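Local coordinates for Thiol:disulfide interchange protein, thioredoxin family protein (Chlorobaculum tepidum, PDB 3OR5) that probably acts as a thioredoxin-like oxidoreductase that exchanges thiols and disulfides, perhaps in cytochrome c-type biogenesis, at residues 37-42 / 71-76; 55-60 / 91-96. All coordinates share one frame; numbering follows the deposited sequence.

Contact 1: residues 37-42 / 71-76; sequences YIVNFF and VGIAVN
Phe41 and Ile73, paired on neighbouring parallel strands, lie side by side and make the dense part of this contact. Ile73 CB sits over one face of the Phe41 ring, 4.2 Å from its centroid, while Ile73 CD1 reaches both Phe41 CZ and, at 3.6 Å, Val39 CG1. Val75 CG1 closes on the same ring from another direction, meeting its edge in plane, 3.7 Å from Phe41 CD1. On the reverse face of the sheet Phe42 holds CG between its backbone N and carbonyl carbon (chi1 72°), which tips the ring across residues 72-74: Ala74 CA lies under one ring face, and because Gly72 has no side chain the ring edge comes down to its backbone, CE2 to Gly72 C 3.8 Å. Five backbone hydrogen bonds, from Val71 N to Ile38 O through Val75 N to Phe42 O at 2.9 Å, link the strands. Packing slackens toward Val71, whose CB is 4.4 Å from Val39 CG2. Past the strand end, solvent-exposed Asn76 touches nothing on 37-42, though its backbone O bonds Trp45 NE1. Phe42 also meets Cys49 and Ile53 of helix 47-63, the crossover helix of this beta-alpha-beta unit, consistent with the thioredoxin fold.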
ATOM      1  N   TYR A  37       4.997   2.545  -5.960  1.00 10.14           N
ATOM      2  CA  TYR A  37       4.054   1.641  -5.298  1.00  9.59           C
ATOM      3  C   TYR A  37       3.395   2.448  -4.167  1.00 10.53           C
ATOM      4  O   TYR A  37       3.951   3.467  -3.701  1.00 11.59           O
ATOM      5  CB  TYR A  37       4.687   0.379  -4.763  1.00  9.42           C
ATOM      6  CG  TYR A  37       5.915   0.547  -3.846  1.00 10.79           C
ATOM      7  CD1 TYR A  37       5.748   0.467  -2.483  1.00 14.27           C
ATOM      8  CD2 TYR A  37       7.206   0.648  -4.372  1.00 15.92           C
ATOM      9  CE1 TYR A  37       6.854   0.521  -1.615  1.00 15.92           C
ATOM     10  CE2 TYR A  37       8.281   0.701  -3.555  1.00 20.76           C
ATOM     11  CZ  TYR A  37       8.111   0.715  -2.201  1.00 20.09           C
ATOM     12  OH  TYR A  37       9.199   0.719  -1.347  1.00 23.86           O
ATOM     13  N   ILE A  38       2.251   1.942  -3.735  1.00 10.23           N
ATOM     14  CA  ILE A  38       1.530   2.597  -2.589  1.00  8.56           C
ATOM     15  C   ILE A  38       1.313   1.504  -1.590  1.00 10.18           C
ATOM     16  O   ILE A  38       0.712   0.454  -1.931  1.00 11.33           O
ATOM     17  CB  ILE A  38       0.204   3.241  -3.063  1.00  8.69           C
ATOM     18  CG1 ILE A  38       0.481   4.502  -3.902  1.00 12.00           C
ATOM     19  CG2 ILE A  38      -0.643   3.618  -1.854  1.00 12.03           C
ATOM     20  CD1 ILE A  38      -0.809   5.020  -4.637  1.00 13.41           C
ATOM     21  N   VAL A  39       1.773   1.749  -0.338  1.00 10.04           N
ATOM     22  CA  VAL A  39       1.611   0.742   0.744  1.00  9.46           C
ATOM     23  C   VAL A  39       0.411   1.229   1.551  1.00  9.54           C
ATOM     24  O   VAL A  39       0.404   2.352   2.052  1.00 10.54           O
ATOM     25  CB  VAL A  39       2.849   0.691   1.595  1.00 10.92           C
ATOM     26  CG1 VAL A  39       2.649  -0.300   2.789  1.00 12.94           C
ATOM     27  CG2 VAL A  39       4.077   0.298   0.721  1.00 13.45           C
ATOM     28  N   ASN A  40      -0.604   0.378   1.644  1.00  8.69           N
ATOM     29  CA  ASN A  40      -1.951   0.726   2.207  1.00  9.25           C
ATOM     30  C   ASN A  40      -2.092  -0.077   3.470  1.00  8.85           C
ATOM     31  O   ASN A  40      -2.224  -1.305   3.454  1.00  9.74           O
ATOM     32  CB  ASN A  40      -3.064   0.378   1.220  1.00  9.16           C
ATOM     33  CG  ASN A  40      -4.428   0.576   1.820  1.00 11.47           C
ATOM     34  OD1 ASN A  40      -4.700   1.675   2.383  1.00 16.78           O
ATOM     35  ND2 ASN A  40      -5.264  -0.312   1.625  1.00  9.64           N
ATOM     36  N   PHE A  41      -2.119   0.638   4.615  1.00  9.96           N
ATOM     37  CA  PHE A  41      -2.431  -0.012   5.925  1.00 11.16           C
ATOM     38  C   PHE A  41      -3.907   0.084   6.050  1.00 10.12           C
ATOM     39  O   PHE A  41      -4.501   1.193   5.978  1.00 11.45           O
ATOM     40  CB  PHE A  41      -1.753   0.753   7.092  1.00 10.85           C
ATOM     41  CG  PHE A  41      -0.270   0.429   7.175  1.00 10.86           C
ATOM     42  CD1 PHE A  41       0.269  -0.522   8.080  1.00 11.79           C
ATOM     43  CD2 PHE A  41       0.601   1.103   6.298  1.00 11.47           C
ATOM     44  CE1 PHE A  41       1.637  -0.828   8.083  1.00 11.38           C
ATOM     45  CE2 PHE A  41       1.994   0.800   6.289  1.00 10.73           C
ATOM     46  CZ  PHE A  41       2.539  -0.112   7.244  1.00 12.71           C
ATOM     47  N   PHE A  42      -4.543  -1.059   6.204  1.00 10.35           N
ATOM     48  CA  PHE A  42      -6.029  -1.113   6.126  1.00  9.06           C
ATOM     49  C   PHE A  42      -6.613  -2.197   7.023  1.00  9.98           C
ATOM     50  O   PHE A  42      -5.865  -3.089   7.455  1.00  9.88           O
ATOM     51  CB  PHE A  42      -6.531  -1.427   4.667  1.00  9.77           C
ATOM     52  CG  PHE A  42      -6.277  -2.850   4.251  1.00 10.52           C
ATOM     53  CD1 PHE A  42      -7.333  -3.758   4.183  1.00 14.48           C
ATOM     54  CD2 PHE A  42      -4.982  -3.295   3.921  1.00 11.11           C
ATOM     55  CE1 PHE A  42      -7.118  -5.090   3.852  1.00 14.36           C
ATOM     56  CE2 PHE A  42      -4.764  -4.649   3.536  1.00 11.56           C
ATOM     57  CZ  PHE A  42      -5.833  -5.546   3.520  1.00 14.57           C
ATOM     58  N   VAL A  71       0.503  -2.376  -2.326  1.00  9.74           N
ATOM     59  CA  VAL A  71       0.811  -3.458  -1.425  1.00  9.75           C
ATOM     60  C   VAL A  71      -0.079  -3.199  -0.204  1.00 10.11           C
ATOM     61  O   VAL A  71      -0.108  -2.039   0.323  1.00 11.29           O
ATOM     62  CB  VAL A  71       2.252  -3.339  -0.962  1.00 11.56           C
ATOM     63  CG1 VAL A  71       2.564  -4.414   0.073  1.00 13.50           C
ATOM     64  CG2 VAL A  71       3.226  -3.457  -2.136  1.00 11.03           C
ATOM     65  N   GLY A  72      -0.822  -4.204   0.228  1.00  8.62           N
ATOM     66  CA  GLY A  72      -1.732  -3.971   1.404  1.00  9.54           C
ATOM     67  C   GLY A  72      -1.113  -4.593   2.656  1.00  9.85           C
ATOM     68  O   GLY A  72      -0.540  -5.681   2.615  1.00 11.08           O
ATOM     69  N   ILE A  73      -1.235  -3.921   3.802  1.00  9.03           N
ATOM     70  CA  ILE A  73      -0.781  -4.485   5.094  1.00 10.25           C
ATOM     71  C   ILE A  73      -2.002  -4.383   5.999  1.00  9.90           C
ATOM     72  O   ILE A  73      -2.489  -3.289   6.282  1.00 10.87           O
ATOM     73  CB  ILE A  73       0.415  -3.685   5.641  1.00 10.61           C
ATOM     74  CG1 ILE A  73       1.653  -3.921   4.697  1.00 13.38           C
ATOM     75  CG2 ILE A  73       0.735  -4.213   7.110  1.00 12.34           C
ATOM     76  CD1 ILE A  73       2.894  -3.068   5.079  1.00 17.27           C
ATOM     77  N   ALA A  74      -2.517  -5.529   6.429  1.00  9.35           N
ATOM     78  CA  ALA A  74      -3.826  -5.569   7.154  1.00  9.72           C
ATOM     79  C   ALA A  74      -3.541  -5.480   8.643  1.00 10.64           C
ATOM     80  O   ALA A  74      -2.859  -6.349   9.212  1.00 12.04           O
ATOM     81  CB  ALA A  74      -4.555  -6.904   6.865  1.00 10.59           C
ATOM     82  N   VAL A  75      -4.087  -4.443   9.267  1.00 11.24           N
ATOM     83  CA  VAL A  75      -3.893  -4.161  10.687  1.00 11.60           C
ATOM     84  C   VAL A  75      -5.141  -4.509  11.466  1.00 12.41           C
ATOM     85  O   VAL A  75      -6.236  -4.497  10.884  1.00 12.43           O
ATOM     86  CB  VAL A  75      -3.518  -2.677  10.881  1.00 13.58           C
ATOM     87  CG1 VAL A  75      -2.057  -2.380  10.309  1.00 14.63           C
ATOM     88  CG2 VAL A  75      -4.546  -1.739  10.326  1.00 14.74           C
ATOM     89  N   ASN A  76      -4.980  -4.826  12.767  1.00 13.31           N
ATOM     90  CA  ASN A  76      -6.210  -5.076  13.583  1.00 13.74           C
ATOM     91  C   ASN A  76      -7.109  -6.116  12.946  1.00 14.53           C
ATOM     92  O   ASN A  76      -8.304  -6.008  13.034  1.00 14.22           O
ATOM     93  CB  ASN A  76      -6.957  -3.749  13.844  1.00 15.46           C
ATOM     94  CG  ASN A  76      -6.084  -2.673  14.529  1.00 22.55           C
ATOM     95  OD1 ASN A  76      -6.380  -2.252  15.667  1.00 29.84           O
ATOM     96  ND2 ASN A  76      -5.101  -2.160  13.843  1.00 20.49           N
TER

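Contact 2: residues 55-60 / 91-96; sequences DMVQVQ and IIYPVM
Gln60 on the helix meets Ile92 and Tyr93 with successive parts of its side chain. CG is anti to the backbone N (chi1 180°), directing the chain out from the helix, and the bend at chi2 (79°) swings the amide round toward Tyr93. CB and then CG run alongside Ile92 in the opposite sense, CG lying 3.6 Å from Ile92 CD1. CD comes next to Tyr93 CB at 3.8 Å, with the amide plane turned 49° from the ring. At the tip the two polar atoms part company: OE1 accepts a hydrogen bond from Phe70 N, whereas NE2 bonds Thr69 OG1 and also a water at 3.1 Å, which in turn donates to Ile92 O at 2.9 Å. Replaced by an alanine, Gln60 would lose its amide, which would probably leave Phe70 N and Thr69 OG1 without that partner, break the water link to Ile92 O and open a gap beside Ile92 CD1 and Tyr93 CB.

One turn back, selenomethionine Met56 bends at its last torsion and brings CE close to the phenol end of Tyr93, 3.1 Å from OH. The side chains of Val57 and Tyr93 cross at about a right angle, Val57 CG2 lying 4.0 Å from Tyr93 CE2 and reaching Ile91 as well. Ile91 CG2 itself lies over the centre of one Tyr93 face, helping to fix the ring. Thus the loop leading into strand 95-97 lies against helix 47-63, with Tyr93 also touching Ile53, while Ile91 turns to Tyr85 and Met86 of helix 79-89 and Gln60 reaches across to strand 68-74.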
ATOM      1  N   ASP A  55     -11.666   0.435  -5.660  1.00 13.89           N
ATOM      2  CA  ASP A  55     -11.091   1.411  -6.609  1.00 13.82           C
ATOM      3  C   ASP A  55      -9.602   1.094  -6.749  1.00 12.90           C
ATOM      4  O   ASP A  55      -9.085   1.243  -7.823  1.00 14.05           O
ATOM      5  CB  ASP A  55     -11.267   2.841  -6.082  1.00 15.86           C
ATOM      6  CG  ASP A  55     -12.784   3.274  -6.136  1.00 19.33           C
ATOM      7  OD1 ASP A  55     -13.542   2.707  -6.926  1.00 21.96           O
ATOM      8  OD2 ASP A  55     -13.194   4.215  -5.433  1.00 22.21           O
HETATM    9  N   MSE A  56      -8.944   0.733  -5.658  1.00 12.39           N
HETATM   10  CA  MSE A  56      -7.526   0.366  -5.693  1.00 11.18           C
HETATM   11  C   MSE A  56      -7.361  -0.820  -6.655  1.00 11.72           C
HETATM   12  O   MSE A  56      -6.398  -0.839  -7.426  1.00 13.14           O
HETATM   13  CB  MSE A  56      -6.963  -0.003  -4.319  1.00 13.61           C
HETATM   14  CG  MSE A  56      -6.854   1.275  -3.521  1.00 12.01           C
HETATM   15 SE   MSE A  56      -6.345   0.809  -1.652  1.00 28.76          SE
HETATM   16  CE  MSE A  56      -4.916  -0.276  -1.991  1.00 23.85           C
ATOM     17  N   VAL A  57      -8.283  -1.771  -6.529  1.00  9.52           N
ATOM     18  CA  VAL A  57      -8.154  -3.017  -7.395  1.00 10.88           C
ATOM     19  C   VAL A  57      -8.301  -2.560  -8.865  1.00 11.67           C
ATOM     20  O   VAL A  57      -7.545  -3.039  -9.740  1.00 11.98           O
ATOM     21  CB  VAL A  57      -9.245  -4.025  -7.002  1.00 12.59           C
ATOM     22  CG1 VAL A  57      -9.325  -5.175  -8.045  1.00 14.70           C
ATOM     23  CG2 VAL A  57      -8.869  -4.635  -5.656  1.00 13.40           C
ATOM     24  N   GLN A  58      -9.242  -1.667  -9.171  1.00 12.85           N
ATOM     25  CA  GLN A  58      -9.326  -1.223 -10.554  1.00 12.87           C
ATOM     26  C   GLN A  58      -8.068  -0.490 -11.038  1.00 12.92           C
ATOM     27  O   GLN A  58      -7.611  -0.659 -12.201  1.00 13.86           O
ATOM     28  CB  GLN A  58     -10.544  -0.319 -10.786  1.00 14.00           C
ATOM     29  CG  GLN A  58     -10.883  -0.257 -12.278  1.00 22.08           C
ATOM     30  CD  GLN A  58     -11.307  -1.604 -12.875  1.00 28.77           C
ATOM     31  OE1 GLN A  58     -12.230  -2.253 -12.372  1.00 31.39           O
ATOM     32  NE2 GLN A  58     -10.595  -2.057 -13.924  1.00 33.15           N
ATOM     33  N   VAL A  59      -7.535   0.394 -10.191  1.00 10.72           N
ATOM     34  CA  VAL A  59      -6.301   1.090 -10.548  1.00 10.21           C
ATOM     35  C   VAL A  59      -5.117   0.086 -10.747  1.00 11.27           C
ATOM     36  O   VAL A  59      -4.257   0.233 -11.666  1.00 12.05           O
ATOM     37  CB  VAL A  59      -5.957   2.172  -9.461  1.00 10.20           C
ATOM     38  CG1 VAL A  59      -4.570   2.798  -9.720  1.00 11.60           C
ATOM     39  CG2 VAL A  59      -7.075   3.263  -9.512  1.00 12.78           C
ATOM     40  N   GLN A  60      -5.038  -0.919  -9.900  1.00 11.34           N
ATOM     41  CA  GLN A  60      -4.020  -1.978 -10.061  1.00 10.99           C
ATOM     42  C   GLN A  60      -4.146  -2.581 -11.482  1.00 12.40           C
ATOM     43  O   GLN A  60      -3.110  -2.857 -12.101  1.00 12.21           O
ATOM     44  CB  GLN A  60      -4.208  -3.059  -8.978  1.00 11.74           C
ATOM     45  CG  GLN A  60      -3.188  -4.163  -9.113  1.00 12.18           C
ATOM     46  CD  GLN A  60      -1.850  -3.786  -8.548  1.00 13.80           C
ATOM     47  OE1 GLN A  60      -1.685  -2.811  -7.819  1.00 12.40           O
ATOM     48  NE2 GLN A  60      -0.883  -4.630  -8.814  1.00 12.32           N
ATOM     49  N   ILE A  91      -8.851  -9.104  -4.818  1.00 12.53           N
ATOM     50  CA  ILE A  91      -7.662  -8.304  -4.602  1.00 12.09           C
ATOM     51  C   ILE A  91      -6.495  -9.044  -5.255  1.00 15.56           C
ATOM     52  O   ILE A  91      -6.186 -10.220  -4.950  1.00 20.20           O
ATOM     53  CB  ILE A  91      -7.433  -8.099  -3.107  1.00 13.01           C
ATOM     54  CG1 ILE A  91      -8.570  -7.202  -2.584  1.00 13.76           C
ATOM     55  CG2 ILE A  91      -5.995  -7.455  -2.905  1.00 14.22           C
ATOM     56  CD1 ILE A  91      -8.421  -7.040  -1.046  1.00 14.28           C
ATOM     57  N   ILE A  92      -5.875  -8.343  -6.195  1.00 13.18           N
ATOM     58  CA  ILE A  92      -4.863  -8.896  -7.062  1.00 12.72           C
ATOM     59  C   ILE A  92      -3.481  -8.318  -6.829  1.00 16.13           C
ATOM     60  O   ILE A  92      -2.586  -8.475  -7.658  1.00 17.22           O
ATOM     61  CB  ILE A  92      -5.272  -8.560  -8.480  1.00 13.54           C
ATOM     62  CG1 ILE A  92      -5.598  -7.007  -8.609  1.00 15.83           C
ATOM     63  CG2 ILE A  92      -6.376  -9.628  -8.775  1.00 17.15           C
ATOM     64  CD1 ILE A  92      -5.771  -6.422 -10.036  1.00 22.44           C
ATOM     65  N   TYR A  93      -3.313  -7.582  -5.739  1.00 12.38           N
ATOM     66  CA  TYR A  93      -1.965  -7.083  -5.351  1.00 12.05           C
ATOM     67  C   TYR A  93      -1.537  -7.750  -4.040  1.00 12.06           C
ATOM     68  O   TYR A  93      -2.404  -8.316  -3.333  1.00 12.16           O
ATOM     69  CB  TYR A  93      -1.977  -5.589  -5.250  1.00 11.00           C
ATOM     70  CG  TYR A  93      -3.076  -5.019  -4.409  1.00  9.81           C
ATOM     71  CD1 TYR A  93      -2.898  -4.941  -3.005  1.00  9.21           C
ATOM     72  CD2 TYR A  93      -4.182  -4.484  -4.963  1.00 10.46           C
ATOM     73  CE1 TYR A  93      -3.947  -4.339  -2.166  1.00 10.64           C
ATOM     74  CE2 TYR A  93      -5.207  -3.906  -4.198  1.00 10.88           C
ATOM     75  CZ  TYR A  93      -5.055  -3.802  -2.777  1.00 11.52           C
ATOM     76  OH  TYR A  93      -6.057  -3.209  -1.946  1.00 15.10           O
ATOM     77  N   PRO A  94      -0.279  -7.713  -3.662  1.00 10.08           N
ATOM     78  CA  PRO A  94       0.164  -8.436  -2.466  1.00 11.31           C
ATOM     79  C   PRO A  94      -0.470  -7.867  -1.214  1.00 11.19           C
ATOM     80  O   PRO A  94      -0.499  -6.638  -1.029  1.00 11.96           O
ATOM     81  CB  PRO A  94       1.671  -8.207  -2.402  1.00 13.01           C
ATOM     82  CG  PRO A  94       1.996  -7.878  -3.836  1.00 12.81           C
ATOM     83  CD  PRO A  94       0.846  -7.109  -4.383  1.00 10.61           C
ATOM     84  N   VAL A  95      -0.912  -8.760  -0.357  1.00 11.65           N
ATOM     85  CA  VAL A  95      -1.385  -8.336   0.973  1.00 11.11           C
ATOM     86  C   VAL A  95      -0.839  -9.190   2.061  1.00 11.12           C
ATOM     87  O   VAL A  95      -0.877 -10.431   1.959  1.00 12.46           O
ATOM     88  CB  VAL A  95      -2.918  -8.556   0.966  1.00  9.93           C
ATOM     89  CG1 VAL A  95      -3.535  -8.296   2.441  1.00 11.96           C
ATOM     90  CG2 VAL A  95      -3.723  -7.639  -0.033  1.00 12.13           C
HETATM   91  N   MSE A  96      -0.284  -8.553   3.096  1.00 11.47           N
HETATM   92  CA  MSE A  96       0.359  -9.256   4.244  1.00 10.06           C
HETATM   93  C   MSE A  96      -0.396  -8.896   5.510  1.00  9.07           C
HETATM   94  O   MSE A  96      -0.860  -7.714   5.660  1.00 11.65           O
HETATM   95  CB  MSE A  96       1.861  -8.894   4.423  1.00 12.70           C
HETATM   96  CG  MSE A  96       2.578  -9.454   3.282  1.00 14.02           C
HETATM   97 SE   MSE A  96       4.480  -8.812   3.444  1.00 29.51          SE
HETATM   98  CE  MSE A  96       4.139  -7.005   2.880  1.00 18.71           C
TER
HETATM   99  O   HOH W   1      -1.722  -7.294 -10.111  1.00 16.42           O

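Overall arrangement
The centre of contact 1 is about 4 Å from the centre of the chain, and every touching residue is buried; contact 2 is centred about 9 Å out and has exposed Ile92 at its border. The first joins two strands through regular backbone hydrogen bonds and apolar side chains on both sheet faces. The second sets a helix against a loop by side chains and one bridging water. Strand 68-74 ties them together: beside strand 36-42, it also pairs with 91-96, Gly72 N to Pro94 O and Ala74 N to Met96 O both at 2.8 Å. Asn40 packs on Met56, setting helix 47-63, which follows strand 36-42 in the chain, against the sheet; Phe42 meets Val95 of the neighbouring edge strand.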